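Local coordinates for MAU2 chromatid cohesion factor homolog (Saccharomyces cerevisiae, PDB 4XDN), which forms a complex with SCC2 that is required for cohesin to associate with chromosomes, and so takes part in sister chromatid cohesion, at residues P411-K423 and E434-V448. Sequence-based numbering, arbitrary orientation.
With SO4 (sulfate ion), chain C.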
ATOM      1  N   PRO A 411      -3.677   7.932  -7.005  1.00 58.02           N
ATOM      2  CA  PRO A 411      -3.586   6.516  -6.633  1.00 54.92           C
ATOM      3  C   PRO A 411      -3.746   6.307  -5.131  1.00 52.57           C
ATOM      4  O   PRO A 411      -4.236   5.261  -4.707  1.00 51.41           O
ATOM      5  CB  PRO A 411      -2.183   6.120  -7.098  1.00 53.22           C
ATOM      6  CG  PRO A 411      -1.406   7.376  -7.047  1.00 52.65           C
ATOM      7  CD  PRO A 411      -2.365   8.478  -7.398  1.00 54.90           C
ATOM      8  N   SER A 412      -3.330   7.299  -4.347  1.00 50.85           N
ATOM      9  CA  SER A 412      -3.463   7.258  -2.896  1.00 50.80           C
ATOM     10  C   SER A 412      -4.247   8.474  -2.407  1.00 49.36           C
ATOM     11  O   SER A 412      -4.324   9.483  -3.108  1.00 47.53           O
ATOM     12  CB  SER A 412      -2.090   7.214  -2.227  1.00 52.41           C
ATOM     13  OG  SER A 412      -1.376   6.049  -2.602  1.00 54.23           O
ATOM     14  N   PRO A 413      -4.834   8.384  -1.203  1.00 50.13           N
ATOM     15  CA  PRO A 413      -5.610   9.507  -0.662  1.00 50.65           C
ATOM     16  C   PRO A 413      -4.773  10.762  -0.426  1.00 48.75           C
ATOM     17  O   PRO A 413      -3.769  10.712   0.285  1.00 48.24           O
ATOM     18  CB  PRO A 413      -6.143   8.959   0.669  1.00 51.93           C
ATOM     19  CG  PRO A 413      -6.105   7.484   0.523  1.00 52.86           C
ATOM     20  CD  PRO A 413      -4.916   7.197  -0.333  1.00 51.43           C
ATOM     21  N   GLY A 414      -5.189  11.874  -1.024  1.00 48.35           N
ATOM     22  CA  GLY A 414      -4.548  13.157  -0.791  1.00 46.78           C
ATOM     23  C   GLY A 414      -3.470  13.528  -1.793  1.00 43.80           C
ATOM     24  O   GLY A 414      -2.910  14.619  -1.720  1.00 41.01           O
ATOM     25  N   TYR A 415      -3.181  12.632  -2.731  1.00 43.31           N
ATOM     26  CA  TYR A 415      -2.117  12.870  -3.704  1.00 43.02           C
ATOM     27  C   TYR A 415      -2.455  14.005  -4.672  1.00 42.89           C
ATOM     28  O   TYR A 415      -1.597  14.833  -4.986  1.00 42.34           O
ATOM     29  CB  TYR A 415      -1.818  11.591  -4.495  1.00 43.93           C
ATOM     30  CG  TYR A 415      -0.808  10.662  -3.843  1.00 44.23           C
ATOM     31  CD1 TYR A 415      -0.465  10.795  -2.503  1.00 44.31           C
ATOM     32  CD2 TYR A 415      -0.190   9.659  -4.579  1.00 44.15           C
ATOM     33  CE1 TYR A 415       0.460   9.949  -1.913  1.00 43.22           C
ATOM     34  CE2 TYR A 415       0.736   8.809  -3.997  1.00 43.87           C
ATOM     35  CZ  TYR A 415       1.056   8.959  -2.665  1.00 42.10           C
ATOM     36  OH  TYR A 415       1.976   8.115  -2.084  1.00 39.07           O
ATOM     37  N   VAL A 416      -3.698  14.041  -5.145  1.00 43.88           N
ATOM     38  CA  VAL A 416      -4.113  15.050  -6.115  1.00 45.07           C
ATOM     39  C   VAL A 416      -4.063  16.449  -5.518  1.00 44.22           C
ATOM     40  O   VAL A 416      -3.506  17.365  -6.120  1.00 43.47           O
ATOM     41  CB  VAL A 416      -5.539  14.771  -6.640  1.00 48.65           C
ATOM     42  CG1 VAL A 416      -6.062  15.945  -7.472  1.00 49.95           C
ATOM     43  CG2 VAL A 416      -5.554  13.496  -7.461  1.00 49.99           C
ATOM     44  N   ARG A 417      -4.650  16.614  -4.340  1.00 44.38           N
ATOM     45  CA  ARG A 417      -4.704  17.927  -3.706  1.00 46.03           C
ATOM     46  C   ARG A 417      -3.367  18.304  -3.064  1.00 43.16           C
ATOM     47  O   ARG A 417      -3.142  19.468  -2.735  1.00 41.72           O
ATOM     48  CB  ARG A 417      -5.836  17.988  -2.671  1.00 49.80           C
ATOM     49  CG  ARG A 417      -5.863  16.866  -1.650  1.00 51.20           C
ATOM     50  CD  ARG A 417      -7.297  16.532  -1.238  1.00 52.67           C
ATOM     51  NE  ARG A 417      -7.418  15.165  -0.730  1.00 51.81           N
ATOM     52  CZ  ARG A 417      -8.089  14.809   0.364  1.00 54.09           C
ATOM     53  NH1 ARG A 417      -8.725  15.709   1.103  1.00 54.50           N
ATOM     54  NH2 ARG A 417      -8.123  13.533   0.722  1.00 56.96           N
ATOM     55  N   LEU A 418      -2.478  17.328  -2.900  1.00 41.53           N
ATOM     56  CA  LEU A 418      -1.115  17.620  -2.479  1.00 39.29           C
ATOM     57  C   LEU A 418      -0.384  18.317  -3.618  1.00 38.88           C
ATOM     58  O   LEU A 418       0.243  19.360  -3.424  1.00 37.04           O
ATOM     59  CB  LEU A 418      -0.368  16.347  -2.067  1.00 37.40           C
ATOM     60  CG  LEU A 418       1.131  16.525  -1.785  1.00 37.33           C
ATOM     61  CD1 LEU A 418       1.372  17.599  -0.729  1.00 36.92           C
ATOM     62  CD2 LEU A 418       1.769  15.214  -1.356  1.00 38.09           C
ATOM     63  N   LEU A 419      -0.473  17.732  -4.810  1.00 38.99           N
ATOM     64  CA  LEU A 419       0.130  18.324  -5.998  1.00 40.28           C
ATOM     65  C   LEU A 419      -0.474  19.690  -6.291  1.00 42.27           C
ATOM     66  O   LEU A 419       0.204  20.581  -6.802  1.00 42.56           O
ATOM     67  CB  LEU A 419      -0.048  17.405  -7.208  1.00 41.71           C
ATOM     68  CG  LEU A 419       0.886  16.197  -7.282  1.00 42.44           C
ATOM     69  CD1 LEU A 419       0.453  15.269  -8.407  1.00 43.52           C
ATOM     70  CD2 LEU A 419       2.334  16.637  -7.475  1.00 43.76           C
ATOM     71  N   GLN A 420      -1.752  19.850  -5.962  1.00 43.41           N
ATOM     72  CA  GLN A 420      -2.429  21.125  -6.151  1.00 45.87           C
ATOM     73  C   GLN A 420      -1.945  22.149  -5.127  1.00 44.13           C
ATOM     74  O   GLN A 420      -1.781  23.325  -5.444  1.00 41.80           O
ATOM     75  CB  GLN A 420      -3.946  20.944  -6.051  1.00 50.09           C
ATOM     76  CG  GLN A 420      -4.741  22.240  -6.118  1.00 56.68           C
ATOM     77  CD  GLN A 420      -4.424  23.064  -7.352  1.00 61.65           C
ATOM     78  OE1 GLN A 420      -4.098  22.523  -8.410  1.00 63.74           O
ATOM     79  NE2 GLN A 420      -4.514  24.383  -7.220  1.00 62.24           N
ATOM     80  N   ALA A 421      -1.715  21.694  -3.898  1.00 43.19           N
ATOM     81  CA  ALA A 421      -1.229  22.567  -2.837  1.00 42.31           C
ATOM     82  C   ALA A 421       0.178  23.059  -3.154  1.00 38.34           C
ATOM     83  O   ALA A 421       0.503  24.228  -2.945  1.00 39.21           O
ATOM     84  CB  ALA A 421      -1.247  21.842  -1.501  1.00 42.69           C
ATOM     85  N   MET A 422       1.008  22.151  -3.657  1.00 34.80           N
ATOM     86  CA  MET A 422       2.371  22.484  -4.042  1.00 35.03           C
ATOM     87  C   MET A 422       2.366  23.477  -5.196  1.00 37.79           C
ATOM     88  O   MET A 422       3.241  24.339  -5.290  1.00 38.68           O
ATOM     89  CB  MET A 422       3.139  21.220  -4.432  1.00 33.20           C
ATOM     90  CG  MET A 422       3.373  20.269  -3.272  1.00 31.97           C
ATOM     91  SD  MET A 422       3.847  18.609  -3.793  1.00 36.22           S
ATOM     92  CE  MET A 422       5.258  18.964  -4.839  1.00 38.23           C
ATOM     93  N   LYS A 423       1.372  23.355  -6.070  1.00 39.60           N
ATOM     94  CA  LYS A 423       1.240  24.264  -7.200  1.00 42.97           C
ATOM     95  C   LYS A 423       0.967  25.679  -6.704  1.00 42.84           C
ATOM     96  O   LYS A 423       1.504  26.648  -7.240  1.00 41.86           O
ATOM     97  CB  LYS A 423       0.126  23.804  -8.142  1.00 47.39           C
ATOM     98  CG  LYS A 423      -0.047  24.687  -9.366  1.00 51.93           C
ATOM     99  CD  LYS A 423      -0.863  23.994 -10.446  1.00 55.27           C
ATOM    100  CE  LYS A 423      -0.917  24.825 -11.721  1.00 58.10           C
ATOM    101  NZ  LYS A 423      -1.613  26.127 -11.518  1.00 60.55           N
ATOM    102  N   GLU A 434      -4.453  25.271   2.034  1.00 55.60           N
ATOM    103  CA  GLU A 434      -4.512  24.041   1.248  1.00 53.53           C
ATOM    104  C   GLU A 434      -3.824  22.926   2.024  1.00 49.22           C
ATOM    105  O   GLU A 434      -4.364  21.829   2.175  1.00 49.44           O
ATOM    106  CB  GLU A 434      -3.843  24.198  -0.128  1.00 54.48           C
ATOM    107  CG  GLU A 434      -3.827  25.606  -0.724  1.00 58.92           C
ATOM    108  CD  GLU A 434      -5.196  26.108  -1.130  1.00 64.40           C
ATOM    109  OE1 GLU A 434      -6.001  25.303  -1.643  1.00 67.88           O
ATOM    110  OE2 GLU A 434      -5.464  27.314  -0.944  1.00 65.49           O
ATOM    111  N   TYR A 435      -2.622  23.221   2.513  1.00 45.61           N
ATOM    112  CA  TYR A 435      -1.851  22.266   3.298  1.00 43.02           C
ATOM    113  C   TYR A 435      -2.565  21.914   4.597  1.00 44.50           C
ATOM    114  O   TYR A 435      -2.593  20.754   5.002  1.00 43.76           O
ATOM    115  CB  TYR A 435      -0.461  22.826   3.609  1.00 40.35           C
ATOM    116  CG  TYR A 435       0.507  22.793   2.446  1.00 39.17           C
ATOM    117  CD1 TYR A 435       0.631  21.663   1.649  1.00 38.47           C
ATOM    118  CD2 TYR A 435       1.304  23.893   2.149  1.00 39.18           C
ATOM    119  CE1 TYR A 435       1.515  21.628   0.589  1.00 35.85           C
ATOM    120  CE2 TYR A 435       2.189  23.869   1.089  1.00 37.69           C
ATOM    121  CZ  TYR A 435       2.292  22.733   0.313  1.00 35.70           C
ATOM    122  OH  TYR A 435       3.173  22.699  -0.743  1.00 31.98           O
ATOM    123  N   THR A 436      -3.135  22.927   5.246  1.00 47.28           N
ATOM    124  CA  THR A 436      -3.813  22.735   6.521  1.00 48.77           C
ATOM    125  C   THR A 436      -5.003  21.793   6.372  1.00 50.38           C
ATOM    126  O   THR A 436      -5.174  20.874   7.170  1.00 48.66           O
ATOM    127  CB  THR A 436      -4.300  24.073   7.109  1.00 50.32           C
ATOM    128  OG1 THR A 436      -3.200  24.984   7.211  1.00 50.53           O
ATOM    129  CG2 THR A 436      -4.907  23.866   8.493  1.00 52.57           C
ATOM    130  N   ARG A 437      -5.821  22.027   5.350  1.00 53.33           N
ATOM    131  CA  ARG A 437      -6.992  21.192   5.104  1.00 56.95           C
ATOM    132  C   ARG A 437      -6.590  19.766   4.755  1.00 53.03           C
ATOM    133  O   ARG A 437      -7.291  18.815   5.094  1.00 54.14           O
ATOM    134  CB  ARG A 437      -7.852  21.776   3.980  1.00 62.50           C
ATOM    135  CG  ARG A 437      -8.712  22.959   4.400  1.00 69.41           C
ATOM    136  CD  ARG A 437      -9.717  23.337   3.319  1.00 75.25           C
ATOM    137  NE  ARG A 437      -9.078  23.597   2.028  1.00 76.77           N
ATOM    138  CZ  ARG A 437      -8.923  22.697   1.059  1.00 77.43           C
ATOM    139  NH1 ARG A 437      -9.360  21.451   1.210  1.00 78.82           N
ATOM    140  NH2 ARG A 437      -8.326  23.045  -0.072  1.00 75.50           N
ATOM    141  N   LEU A 438      -5.460  19.616   4.073  1.00 50.42           N
ATOM    142  CA  LEU A 438      -4.995  18.293   3.681  1.00 49.09           C
ATOM    143  C   LEU A 438      -4.457  17.541   4.892  1.00 49.20           C
ATOM    144  O   LEU A 438      -4.654  16.330   5.025  1.00 50.51           O
ATOM    145  CB  LEU A 438      -3.925  18.396   2.595  1.00 45.87           C
ATOM    146  CG  LEU A 438      -3.334  17.072   2.100  1.00 43.11           C
ATOM    147  CD1 LEU A 438      -4.423  16.076   1.758  1.00 44.82           C
ATOM    148  CD2 LEU A 438      -2.445  17.312   0.890  1.00 40.27           C
ATOM    149  N   ALA A 439      -3.791  18.266   5.783  1.00 47.17           N
ATOM    150  CA  ALA A 439      -3.239  17.668   6.992  1.00 47.14           C
ATOM    151  C   ALA A 439      -4.331  17.316   8.002  1.00 51.63           C
ATOM    152  O   ALA A 439      -4.072  16.605   8.973  1.00 53.90           O
ATOM    153  CB  ALA A 439      -2.227  18.609   7.625  1.00 45.53           C
ATOM    154  N   GLN A 440      -5.546  17.809   7.769  1.00 54.16           N
ATOM    155  CA  GLN A 440      -6.644  17.629   8.718  1.00 58.21           C
ATOM    156  C   GLN A 440      -7.619  16.537   8.278  1.00 57.12           C
ATOM    157  O   GLN A 440      -8.363  16.004   9.099  1.00 56.22           O
ATOM    158  CB  GLN A 440      -7.396  18.953   8.914  1.00 64.37           C
ATOM    159  CG  GLN A 440      -8.709  19.068   8.141  1.00 71.07           C
ATOM    160  CD  GLN A 440      -9.300  20.466   8.189  1.00 77.03           C
ATOM    161  OE1 GLN A 440      -8.609  21.438   8.499  1.00 77.90           O
ATOM    162  NE2 GLN A 440     -10.589  20.572   7.882  1.00 80.12           N
ATOM    163  N   SER A 441      -7.619  16.207   6.989  1.00 55.99           N
ATOM    164  CA  SER A 441      -8.535  15.198   6.460  1.00 60.13           C
ATOM    165  C   SER A 441      -8.187  13.810   6.997  1.00 60.13           C
ATOM    166  O   SER A 441      -7.016  13.458   7.123  1.00 58.20           O
ATOM    167  CB  SER A 441      -8.512  15.199   4.929  1.00 60.19           C
ATOM    168  OG  SER A 441      -7.184  15.200   4.438  1.00 58.03           O
ATOM    169  N   GLY A 442      -9.216  13.027   7.305  1.00 64.28           N
ATOM    170  CA  GLY A 442      -9.037  11.755   7.986  1.00 64.85           C
ATOM    171  C   GLY A 442      -8.606  10.602   7.099  1.00 64.03           C
ATOM    172  O   GLY A 442      -8.072   9.607   7.591  1.00 64.99           O
ATOM    173  N   GLY A 443      -8.831  10.730   5.795  1.00 62.18           N
ATOM    174  CA  GLY A 443      -8.548   9.648   4.867  1.00 61.63           C
ATOM    175  C   GLY A 443      -7.105   9.587   4.402  1.00 58.87           C
ATOM    176  O   GLY A 443      -6.679   8.595   3.811  1.00 59.30           O
ATOM    177  N   THR A 444      -6.347  10.644   4.674  1.00 57.63           N
ATOM    178  CA  THR A 444      -4.990  10.761   4.156  1.00 54.80           C
ATOM    179  C   THR A 444      -3.963  10.113   5.073  1.00 52.11           C
ATOM    180  O   THR A 444      -4.080  10.173   6.296  1.00 53.92           O
ATOM    181  CB  THR A 444      -4.605  12.231   3.949  1.00 58.14           C
ATOM    182  OG1 THR A 444      -4.508  12.890   5.219  1.00 59.94           O
ATOM    183  CG2 THR A 444      -5.647  12.928   3.088  1.00 60.54           C
ATOM    184  N   SER A 445      -2.951   9.498   4.469  1.00 48.79           N
ATOM    185  CA  SER A 445      -1.870   8.874   5.220  1.00 47.55           C
ATOM    186  C   SER A 445      -1.104   9.918   6.021  1.00 46.75           C
ATOM    187  O   SER A 445      -1.128  11.107   5.696  1.00 43.21           O
ATOM    188  CB  SER A 445      -0.916   8.139   4.278  1.00 46.44           C
ATOM    189  OG  SER A 445      -0.169   9.055   3.494  1.00 45.99           O
ATOM    190  N   SER A 446      -0.421   9.467   7.066  1.00 47.88           N
ATOM    191  CA  SER A 446       0.348  10.362   7.919  1.00 48.50           C
ATOM    192  C   SER A 446       1.493  11.002   7.142  1.00 46.66           C
ATOM    193  O   SER A 446       1.866  12.143   7.401  1.00 45.11           O
ATOM    194  CB  SER A 446       0.886   9.607   9.138  1.00 52.19           C
ATOM    195  OG  SER A 446       1.683   8.506   8.744  1.00 54.08           O
ATOM    196  N   GLU A 447       2.042  10.262   6.182  1.00 46.03           N
ATOM    197  CA  GLU A 447       3.145  10.758   5.368  1.00 42.40           C
ATOM    198  C   GLU A 447       2.742  12.015   4.600  1.00 38.99           C
ATOM    199  O   GLU A 447       3.487  12.994   4.563  1.00 36.63           O
ATOM    200  CB  GLU A 447       3.613   9.674   4.396  1.00 43.75           C
ATOM    201  CG  GLU A 447       4.800  10.076   3.535  1.00 44.95           C
ATOM    202  CD  GLU A 447       5.269   8.948   2.638  1.00 45.88           C
ATOM    203  OE1 GLU A 447       4.407   8.243   2.071  1.00 45.32           O
ATOM    204  OE2 GLU A 447       6.496   8.763   2.503  1.00 46.17           O
ATOM    205  N   VAL A 448       1.562  11.981   3.989  1.00 37.28           N
ATOM    206  CA  VAL A 448       1.045  13.127   3.253  1.00 36.56           C
ATOM    207  C   VAL A 448       0.729  14.266   4.212  1.00 37.86           C
ATOM    208  O   VAL A 448       1.036  15.428   3.931  1.00 36.60           O
ATOM    209  CB  VAL A 448      -0.218  12.755   2.448  1.00 37.57           C
ATOM    210  CG1 VAL A 448      -0.878  13.997   1.845  1.00 36.35           C
ATOM    211  CG2 VAL A 448       0.133  11.753   1.358  1.00 37.89           C
TER
HETATM  212  S   SO4 C 701      -7.132  13.100  -3.703  1.00 48.99           S
HETATM  213  O1  SO4 C 701      -6.362  12.253  -4.613  1.00 48.42           O
HETATM  214  O2  SO4 C 701      -8.378  13.507  -4.346  1.00 50.20           O
HETATM  215  O3  SO4 C 701      -7.429  12.355  -2.481  1.00 47.22           O
HETATM  216  O4  SO4 C 701      -6.356  14.289  -3.376  1.00 47.24           O
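Ala421 and Tyr435 meet where two neighbouring helices of an antiparallel helical hairpin pack, an instructive case of a joint that is apolar inside and polar at its rim. Helices 415-423 and 434-440 run at 159° to each other, and the chain then turns through 441-445 into the helix beginning at Ser446, in a mainly helical array consistent with the TPR-like architecture of Scc4. On the tight side the Ala421 methyl sits 3.5 Å from Tyr435 CE1, so small a side chain letting the ring lie close to the opposing backbone. The ring reaches on until its OH lies 3.5 Å from Met422 CG; that hydroxyl is hydrogen-bonded to Gln425. Leu438, its CG anti to the backbone N (chi1 179°), forks across the interface. CD2 meets Leu418 CB at 3.7 Å, while CD1 packs on Arg417 CG at 3.8 Å and lies over one face of the Arg417 guanidinium, displaced from its centre. Deeper, Val448 CG2 touches the edge of the Tyr415 ring, 3.7 Å from CE1 and in its plane, while the methylene of Ser412 covers one face; Tyr415 also stacks with Phe388. No hydrogen bond joins the two segments.

The exposed side is looser. Arg417 extends past the methyl of Thr444, and Pro413 rests on the carbonyl of Gly443. Arg417 NH1 lies near Ser441 OG without a hydrogen bond, while Ser441 OG donates to Leu438 O, 2.8 Å away. A sulfate, probably from the crystallisation liquor, occupies the start of helix 415-423, where the backbone N-H groups of Gly414, Val416 and Arg417 converge on it, an arrangement common at helix N-termini. Arg417 NE donates to sulfate O4 at 3.0 Å, and the N-H of Gly414, the N-cap residue, reaches sulfate O3 at 2.7 Å with an N-H...O angle of 158°.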